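Local coordinates for carbohydrate-binding module family 14 protein (PDB 4Z4A), which probably binds chitin through its family 14 carbohydrate-binding module and acts as a fungal avirulence effector that plant immunity can recognise, at residues F26-C38 with C58-E72. Sequence-based numbering, arbitrary orientation.
Sequences FVCPAADIKTTKC and CSPADDSYLTGIIHE. With EDO (1,2-ethanediol), chain P.
The ring of Tyr65 lies between the aliphatic chain of Lys37 on one face and its own turn on the other. Lys37 runs across the ring at about a right angle to the tyrosine side chain. Lys37 CD sits 3.7 Å from the Tyr65 ring centroid, only 14° off the normal, a CH-pi contact. The chain stays extended through chi3 and bends at its last torsion, after CD and CE have passed over the ring. Asp62 O approaches the opposite face near the rim. The Tyr65 hydroxyl is hydrogen-bonded to Tyr65 of the second subunit, so this turn also belongs to the dimer interface. Phe26, a poorly ordered ring, meets Glu72 at its edge. The carboxylate plane stands 79° from the ring plane, with Glu72 CD 3.8 Å from Phe26 CE2. Ile70 CD1 is also at this edge, 4.3 Å from Phe26 CD2. Glu72 OE2 has its salt bridge with Lys50.

Ile33 points from helix 30-36 toward the hairpin. With Ile33 CG2 anti to its backbone N, that methyl is turned onto the Tyr65 backbone and the Pro60 ring. Ile33 CD1 presses on the backbone at Gly68, 3.3 Å from Gly68 CA. Cys28 CB also lies close to Gly68 CA.

The covalent tie is the disulfide Cys28 SG–Cys58 SG, with chi3 at -91°. Ile70 CD1 packs against it, 3.5 Å from Cys28 SG. Two waters bridge the backbones of Cys28 and Gly68. One links Cys28 N to Gly68 O, the other Cys28 O to Gly68 N. Cys38 SG rests on Pro60.

The Cys28–Cys58 disulfide thus ties the N-terminal segment to the antiparallel hairpin of strands 54-60 and 68-74, and Cys38–Cys44 holds the far end of the helix, as is typical of the small, cystine-rich CBM14 (peritrophin-A) chitin-binding fold.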
ATOM      1  N   PHE B  26      -3.728 -14.564  13.601  1.00 56.04           N
ATOM      2  CA  PHE B  26      -2.419 -14.124  13.143  1.00 54.86           C
ATOM      3  C   PHE B  26      -2.084 -12.836  13.843  1.00 47.35           C
ATOM      4  O   PHE B  26      -2.961 -12.063  14.204  1.00 48.74           O
ATOM      5  CB  PHE B  26      -2.299 -13.969  11.610  1.00 60.31           C
ATOM      6  CG  PHE B  26      -3.608 -13.976  10.871  1.00 69.88           C
ATOM      7  CD1 PHE B  26      -4.205 -15.180  10.496  1.00 74.16           C
ATOM      8  CD2 PHE B  26      -4.235 -12.778  10.508  1.00 75.28           C
ATOM      9  CE1 PHE B  26      -5.412 -15.189   9.798  1.00 74.71           C
ATOM     10  CE2 PHE B  26      -5.442 -12.785   9.811  1.00 73.29           C
ATOM     11  CZ  PHE B  26      -6.027 -13.990   9.456  1.00 75.08           C
ATOM     12  N   VAL B  27      -0.799 -12.638  14.078  1.00 40.01           N
ATOM     13  CA  VAL B  27      -0.289 -11.413  14.614  1.00 37.86           C
ATOM     14  C   VAL B  27       0.780 -10.918  13.660  1.00 37.01           C
ATOM     15  O   VAL B  27       1.224 -11.665  12.774  1.00 37.61           O
ATOM     16  CB  VAL B  27       0.285 -11.600  16.039  1.00 40.04           C
ATOM     17  CG1 VAL B  27      -0.807 -12.063  16.997  1.00 43.13           C
ATOM     18  CG2 VAL B  27       1.438 -12.583  16.038  1.00 40.84           C
ATOM     19  N   CYS B  28       1.175  -9.662  13.804  1.00 35.50           N
ATOM     20  CA  CYS B  28       2.251  -9.118  12.970  1.00 33.87           C
ATOM     21  C   CYS B  28       3.606  -9.597  13.420  1.00 32.34           C
ATOM     22  O   CYS B  28       3.883  -9.582  14.594  1.00 32.47           O
ATOM     23  CB  CYS B  28       2.222  -7.594  12.992  1.00 35.35           C
ATOM     24  SG  CYS B  28       0.752  -7.051  12.118  1.00 38.33           S
ATOM     25  N   PRO B  29       4.483  -9.997  12.470  1.00 30.07           N
ATOM     26  CA  PRO B  29       5.810 -10.362  12.909  1.00 30.38           C
ATOM     27  C   PRO B  29       6.632  -9.108  13.256  1.00 29.79           C
ATOM     28  O   PRO B  29       6.880  -8.250  12.412  1.00 28.90           O
ATOM     29  CB  PRO B  29       6.376 -11.142  11.725  1.00 29.85           C
ATOM     30  CG  PRO B  29       5.656 -10.580  10.528  1.00 29.80           C
ATOM     31  CD  PRO B  29       4.252 -10.328  11.045  1.00 30.30           C
ATOM     32  N   ALA B  30       7.076  -9.029  14.514  1.00 31.61           N
ATOM     33  CA  ALA B  30       7.759  -7.846  14.995  1.00 33.55           C
ATOM     34  C   ALA B  30       9.074  -7.598  14.282  1.00 30.96           C
ATOM     35  O   ALA B  30       9.532  -6.467  14.205  1.00 29.08           O
ATOM     36  CB  ALA B  30       8.031  -7.966  16.498  1.00 34.85           C
ATOM     37  N   ALA B  31       9.728  -8.662  13.822  1.00 30.61           N
ATOM     38  CA  ALA B  31      11.012  -8.509  13.191  1.00 30.97           C
ATOM     39  C   ALA B  31      10.903  -7.572  11.993  1.00 29.49           C
ATOM     40  O   ALA B  31      11.796  -6.775  11.740  1.00 29.33           O
ATOM     41  CB  ALA B  31      11.545  -9.834  12.751  1.00 31.75           C
ATOM     42  N   ASP B  32       9.819  -7.688  11.230  1.00 29.56           N
ATOM     43  CA  ASP B  32       9.683  -6.855  10.040  1.00 28.85           C
ATOM     44  C   ASP B  32       9.475  -5.360  10.392  1.00 26.84           C
ATOM     45  O   ASP B  32       9.995  -4.460   9.726  1.00 26.45           O
ATOM     46  CB  ASP B  32       8.525  -7.319   9.171  1.00 28.30           C
ATOM     47  CG  ASP B  32       8.836  -8.569   8.352  1.00 31.54           C
ATOM     48  OD1 ASP B  32      10.022  -8.809   8.036  1.00 29.17           O
ATOM     49  OD2 ASP B  32       7.857  -9.245   7.948  1.00 30.63           O
ATOM     50  N   ILE B  33       8.697  -5.116  11.429  1.00 29.01           N
ATOM     51  CA  ILE B  33       8.453  -3.751  11.895  1.00 30.76           C
ATOM     52  C   ILE B  33       9.739  -3.156  12.400  1.00 29.95           C
ATOM     53  O   ILE B  33      10.067  -2.031  12.082  1.00 28.28           O
ATOM     54  CB  ILE B  33       7.369  -3.749  12.972  1.00 33.74           C
ATOM     55  CG1 ILE B  33       6.033  -4.132  12.305  1.00 39.20           C
ATOM     56  CG2 ILE B  33       7.225  -2.351  13.595  1.00 34.24           C
ATOM     57  CD1 ILE B  33       5.246  -5.107  13.110  1.00 43.15           C
ATOM     58  N   LYS B  34      10.485  -3.908  13.204  1.00 32.32           N
ATOM     59  CA  LYS B  34      11.726  -3.362  13.764  1.00 34.81           C
ATOM     60  C   LYS B  34      12.793  -3.116  12.724  1.00 33.06           C
ATOM     61  O   LYS B  34      13.515  -2.147  12.806  1.00 34.32           O
ATOM     62  CB  LYS B  34      12.310  -4.297  14.841  1.00 37.09           C
ATOM     63  CG  LYS B  34      11.496  -4.486  16.103  1.00 43.96           C
ATOM     64  CD  LYS B  34      12.173  -5.615  16.900  1.00 48.88           C
ATOM     65  CE  LYS B  34      12.037  -5.483  18.395  1.00 56.91           C
ATOM     66  NZ  LYS B  34      10.767  -6.101  18.861  1.00 61.99           N
ATOM     67  N   THR B  35      12.904  -4.003  11.742  1.00 28.80           N
ATOM     68  CA  THR B  35      13.972  -3.957  10.793  1.00 31.10           C
ATOM     69  C   THR B  35      13.734  -2.927   9.687  1.00 30.34           C
ATOM     70  O   THR B  35      14.672  -2.306   9.223  1.00 30.88           O
ATOM     71  CB  THR B  35      14.165  -5.349  10.172  1.00 34.08           C
ATOM     72  OG1 THR B  35      14.694  -6.223  11.178  1.00 35.68           O
ATOM     73  CG2 THR B  35      15.138  -5.307   9.068  1.00 37.67           C
ATOM     74  N   THR B  36      12.480  -2.761   9.281  1.00 27.89           N
ATOM     75  CA  THR B  36      12.112  -1.907   8.111  1.00 27.01           C
ATOM     76  C   THR B  36      11.347  -0.650   8.482  1.00 26.26           C
ATOM     77  O   THR B  36      11.324   0.296   7.680  1.00 28.12           O
ATOM     78  CB  THR B  36      11.216  -2.659   7.063  1.00 25.95           C
ATOM     79  OG1 THR B  36       9.932  -2.985   7.605  1.00 26.08           O
ATOM     80  CG2 THR B  36      11.927  -3.921   6.546  1.00 31.03           C
ATOM     81  N   LYS B  37      10.667  -0.680   9.642  1.00 25.85           N
ATOM     82  CA  LYS B  37       9.737   0.356  10.085  1.00 25.73           C
ATOM     83  C   LYS B  37       8.570   0.461   9.086  1.00 24.97           C
ATOM     84  O   LYS B  37       7.844   1.466   9.057  1.00 25.00           O
ATOM     85  CB  LYS B  37      10.420   1.713  10.250  1.00 27.35           C
ATOM     86  CG  LYS B  37      11.422   1.746  11.382  1.00 30.13           C
ATOM     87  CD  LYS B  37      11.843   3.192  11.585  1.00 36.29           C
ATOM     88  CE  LYS B  37      12.622   3.375  12.873  1.00 39.38           C
ATOM     89  NZ  LYS B  37      14.030   3.094  12.552  1.00 43.05           N
ATOM     90  N   CYS B  38       8.434  -0.585   8.284  1.00 25.24           N
ATOM     91  CA  CYS B  38       7.445  -0.636   7.206  1.00 25.87           C
ATOM     92  C   CYS B  38       7.477   0.575   6.273  1.00 26.64           C
ATOM     93  O   CYS B  38       6.452   0.924   5.687  1.00 27.35           O
ATOM     94  CB  CYS B  38       6.049  -0.839   7.816  1.00 28.41           C
ATOM     95  SG  CYS B  38       5.835  -2.294   8.881  1.00 31.45           S
ATOM     96  N   CYS B  58       0.561  -5.104   7.775  1.00 29.03           N
ATOM     97  CA  CYS B  58       0.911  -4.765   9.148  1.00 31.04           C
ATOM     98  C   CYS B  58       1.341  -3.315   9.232  1.00 30.48           C
ATOM     99  O   CYS B  58       2.160  -2.848   8.462  1.00 28.94           O
ATOM    100  CB  CYS B  58       2.001  -5.682   9.686  1.00 33.87           C
ATOM    101  SG  CYS B  58       1.304  -7.287  10.087  1.00 34.86           S
ATOM    102  N   SER B  59       0.708  -2.565  10.129  1.00 29.78           N
ATOM    103  CA  SER B  59       1.078  -1.183  10.359  1.00 30.39           C
ATOM    104  C   SER B  59       1.828  -1.089  11.675  1.00 29.46           C
ATOM    105  O   SER B  59       1.412  -1.671  12.661  1.00 30.73           O
ATOM    106  CB  SER B  59      -0.159  -0.280  10.419  1.00 31.08           C
ATOM    107  OG  SER B  59      -0.752  -0.100   9.138  1.00 32.60           O
ATOM    108  N   PRO B  60       2.928  -0.339  11.716  1.00 29.89           N
ATOM    109  CA  PRO B  60       3.529  -0.192  13.059  1.00 28.54           C
ATOM    110  C   PRO B  60       2.564   0.453  14.045  1.00 32.50           C
ATOM    111  O   PRO B  60       1.797   1.305  13.632  1.00 33.59           O
ATOM    112  CB  PRO B  60       4.680   0.780  12.820  1.00 29.36           C
ATOM    113  CG  PRO B  60       5.016   0.585  11.354  1.00 28.90           C
ATOM    114  CD  PRO B  60       3.680   0.408  10.699  1.00 29.36           C
ATOM    115  N   ALA B  61       2.614   0.019  15.310  1.00 31.47           N
ATOM    116  CA  ALA B  61       1.585   0.458  16.287  1.00 36.38           C
ATOM    117  C   ALA B  61       1.748   1.930  16.576  1.00 37.47           C
ATOM    118  O   ALA B  61       0.772   2.674  16.780  1.00 38.26           O
ATOM    119  CB  ALA B  61       1.687  -0.344  17.556  1.00 36.55           C
ATOM    120  N   ASP B  62       3.001   2.337  16.594  1.00 38.44           N
ATOM    121  CA  ASP B  62       3.353   3.703  16.843  1.00 41.32           C
ATOM    122  C   ASP B  62       4.778   3.920  16.367  1.00 40.38           C
ATOM    123  O   ASP B  62       5.414   3.004  15.819  1.00 36.06           O
ATOM    124  CB  ASP B  62       3.212   3.978  18.367  1.00 42.93           C
ATOM    125  CG  ASP B  62       4.007   3.003  19.214  1.00 45.79           C
ATOM    126  OD1 ASP B  62       5.168   2.702  18.846  1.00 43.16           O
ATOM    127  OD2 ASP B  62       3.489   2.551  20.272  1.00 48.16           O
ATOM    128  N   ASP B  63       5.302   5.122  16.610  1.00 40.80           N
ATOM    129  CA  ASP B  63       6.639   5.480  16.168  1.00 41.78           C
ATOM    130  C   ASP B  63       7.799   4.959  17.038  1.00 40.83           C
ATOM    131  O   ASP B  63       8.937   5.389  16.857  1.00 41.61           O
ATOM    132  CB  ASP B  63       6.718   6.996  15.927  1.00 44.54           C
ATOM    133  CG  ASP B  63       6.704   7.821  17.218  1.00 48.20           C
ATOM    134  OD1 ASP B  63       6.430   7.278  18.323  1.00 46.44           O
ATOM    135  OD2 ASP B  63       6.935   9.049  17.097  1.00 51.88           O
ATOM    136  N   SER B  64       7.532   4.007  17.939  1.00 40.94           N
ATOM    137  CA  SER B  64       8.590   3.189  18.530  1.00 39.09           C
ATOM    138  C   SER B  64       8.973   2.051  17.567  1.00 36.41           C
ATOM    139  O   SER B  64      10.068   1.494  17.645  1.00 34.88           O
ATOM    140  CB  SER B  64       8.133   2.582  19.839  1.00 39.65           C
ATOM    141  OG  SER B  64       7.738   3.608  20.722  1.00 49.19           O
ATOM    142  N   TYR B  65       8.061   1.724  16.654  1.00 35.84           N
ATOM    143  CA  TYR B  65       8.285   0.666  15.660  1.00 34.17           C
ATOM    144  C   TYR B  65       8.720  -0.647  16.302  1.00 33.79           C
ATOM    145  O   TYR B  65       9.760  -1.213  15.930  1.00 35.37           O
ATOM    146  CB  TYR B  65       9.292   1.098  14.577  1.00 33.38           C
ATOM    147  CG  TYR B  65       8.866   2.342  13.837  1.00 31.67           C
ATOM    148  CD1 TYR B  65       7.987   2.275  12.753  1.00 33.79           C
ATOM    149  CD2 TYR B  65       9.358   3.585  14.199  1.00 35.07           C
ATOM    150  CE1 TYR B  65       7.611   3.410  12.065  1.00 33.89           C
ATOM    151  CE2 TYR B  65       8.990   4.740  13.518  1.00 34.44           C
ATOM    152  CZ  TYR B  65       8.107   4.642  12.467  1.00 33.41           C
ATOM    153  OH  TYR B  65       7.757   5.786  11.815  1.00 35.07           O
ATOM    154  N   LEU B  66       7.936  -1.101  17.270  1.00 33.82           N
ATOM    155  CA  LEU B  66       8.255  -2.338  17.990  1.00 37.03           C
ATOM    156  C   LEU B  66       7.251  -3.458  17.723  1.00 36.11           C
ATOM    157  O   LEU B  66       7.614  -4.631  17.766  1.00 37.87           O
ATOM    158  CB  LEU B  66       8.331  -2.085  19.497  1.00 39.34           C
ATOM    159  CG  LEU B  66       9.428  -1.127  19.965  1.00 41.85           C
ATOM    160  CD1 LEU B  66       9.183  -0.799  21.449  1.00 44.08           C
ATOM    161  CD2 LEU B  66      10.810  -1.724  19.731  1.00 41.81           C
ATOM    162  N   THR B  67       5.997  -3.102  17.452  1.00 35.40           N
ATOM    163  CA  THR B  67       4.976  -4.099  17.226  1.00 36.39           C
ATOM    164  C   THR B  67       4.085  -3.555  16.135  1.00 36.79           C
ATOM    165  O   THR B  67       4.174  -2.365  15.754  1.00 33.02           O
ATOM    166  CB  THR B  67       4.145  -4.396  18.474  1.00 39.27           C
ATOM    167  OG1 THR B  67       3.477  -3.193  18.853  1.00 40.18           O
ATOM    168  CG2 THR B  67       5.028  -4.927  19.624  1.00 40.38           C
ATOM    169  N   GLY B  68       3.249  -4.446  15.623  1.00 35.14           N
ATOM    170  CA  GLY B  68       2.439  -4.160  14.467  1.00 34.99           C
ATOM    171  C   GLY B  68       0.985  -4.424  14.731  1.00 34.19           C
ATOM    172  O   GLY B  68       0.638  -5.249  15.597  1.00 38.82           O
ATOM    173  N   ILE B  69       0.156  -3.711  13.985  1.00 36.23           N
ATOM    174  CA  ILE B  69      -1.283  -3.893  13.962  1.00 36.60           C
ATOM    175  C   ILE B  69      -1.721  -4.526  12.643  1.00 35.46           C
ATOM    176  O   ILE B  69      -1.331  -4.050  11.560  1.00 33.47           O
ATOM    177  CB  ILE B  69      -1.984  -2.539  14.141  1.00 39.22           C
ATOM    178  CG1 ILE B  69      -1.610  -1.921  15.494  1.00 41.56           C
ATOM    179  CG2 ILE B  69      -3.492  -2.712  14.000  1.00 42.36           C
ATOM    180  CD1 ILE B  69      -1.958  -0.452  15.584  1.00 42.45           C
ATOM    181  N   ILE B  70      -2.522  -5.599  12.737  1.00 34.77           N
ATOM    182  CA  ILE B  70      -3.008  -6.343  11.566  1.00 36.04           C
ATOM    183  C   ILE B  70      -4.138  -5.581  10.896  1.00 37.14           C
ATOM    184  O   ILE B  70      -5.087  -5.158  11.574  1.00 34.66           O
ATOM    185  CB  ILE B  70      -3.576  -7.752  11.951  1.00 38.99           C
ATOM    186  CG1 ILE B  70      -2.457  -8.703  12.363  1.00 41.27           C
ATOM    187  CG2 ILE B  70      -4.396  -8.397  10.823  1.00 38.90           C
ATOM    188  CD1 ILE B  70      -1.739  -9.361  11.194  1.00 42.45           C
ATOM    189  N   HIS B  71      -4.046  -5.438   9.569  1.00 34.67           N
ATOM    190  CA  HIS B  71      -5.150  -4.993   8.710  1.00 33.61           C
ATOM    191  C   HIS B  71      -5.411  -6.026   7.630  1.00 34.80           C
ATOM    192  O   HIS B  71      -4.524  -6.329   6.829  1.00 33.61           O
ATOM    193  CB  HIS B  71      -4.806  -3.661   8.057  1.00 34.50           C
ATOM    194  CG  HIS B  71      -4.572  -2.563   9.032  1.00 35.60           C
ATOM    195  ND1 HIS B  71      -5.607  -1.840   9.589  1.00 37.83           N
ATOM    196  CD2 HIS B  71      -3.434  -2.074   9.577  1.00 37.04           C
ATOM    197  CE1 HIS B  71      -5.116  -0.949  10.429  1.00 38.92           C
ATOM    198  NE2 HIS B  71      -3.802  -1.067  10.441  1.00 40.89           N
ATOM    199  N   GLU B  72      -6.592  -6.630   7.640  1.00 34.75           N
ATOM    200  CA  GLU B  72      -7.017  -7.540   6.578  1.00 36.19           C
ATOM    201  C   GLU B  72      -7.596  -6.709   5.446  1.00 35.28           C
ATOM    202  O   GLU B  72      -8.628  -6.069   5.575  1.00 35.79           O
ATOM    203  CB  GLU B  72      -8.019  -8.567   7.131  1.00 40.58           C
ATOM    204  CG  GLU B  72      -7.381  -9.426   8.209  1.00 43.05           C
ATOM    205  CD  GLU B  72      -8.326 -10.491   8.745  1.00 50.40           C
ATOM    206  OE1 GLU B  72      -8.642 -10.438   9.946  1.00 53.44           O
ATOM    207  OE2 GLU B  72      -8.758 -11.374   7.970  1.00 51.40           O
TER
HETATM  208  C1  EDO P 206       1.118 -11.691   9.161  1.00 50.57           C
HETATM  209  O1  EDO P 206       0.241 -12.230  10.150  1.00 55.41           O
HETATM  210  C2  EDO P 206       1.483 -12.819   8.211  1.00 53.33           C
HETATM  211  O2  EDO P 206       2.824 -13.284   8.449  1.00 59.32           O
HETATM  212  O   HOH W   1      -0.077  -7.865  15.819  1.00 38.90           O
HETATM  213  O   HOH W   2       3.942  -7.215  16.201  1.00 39.97           O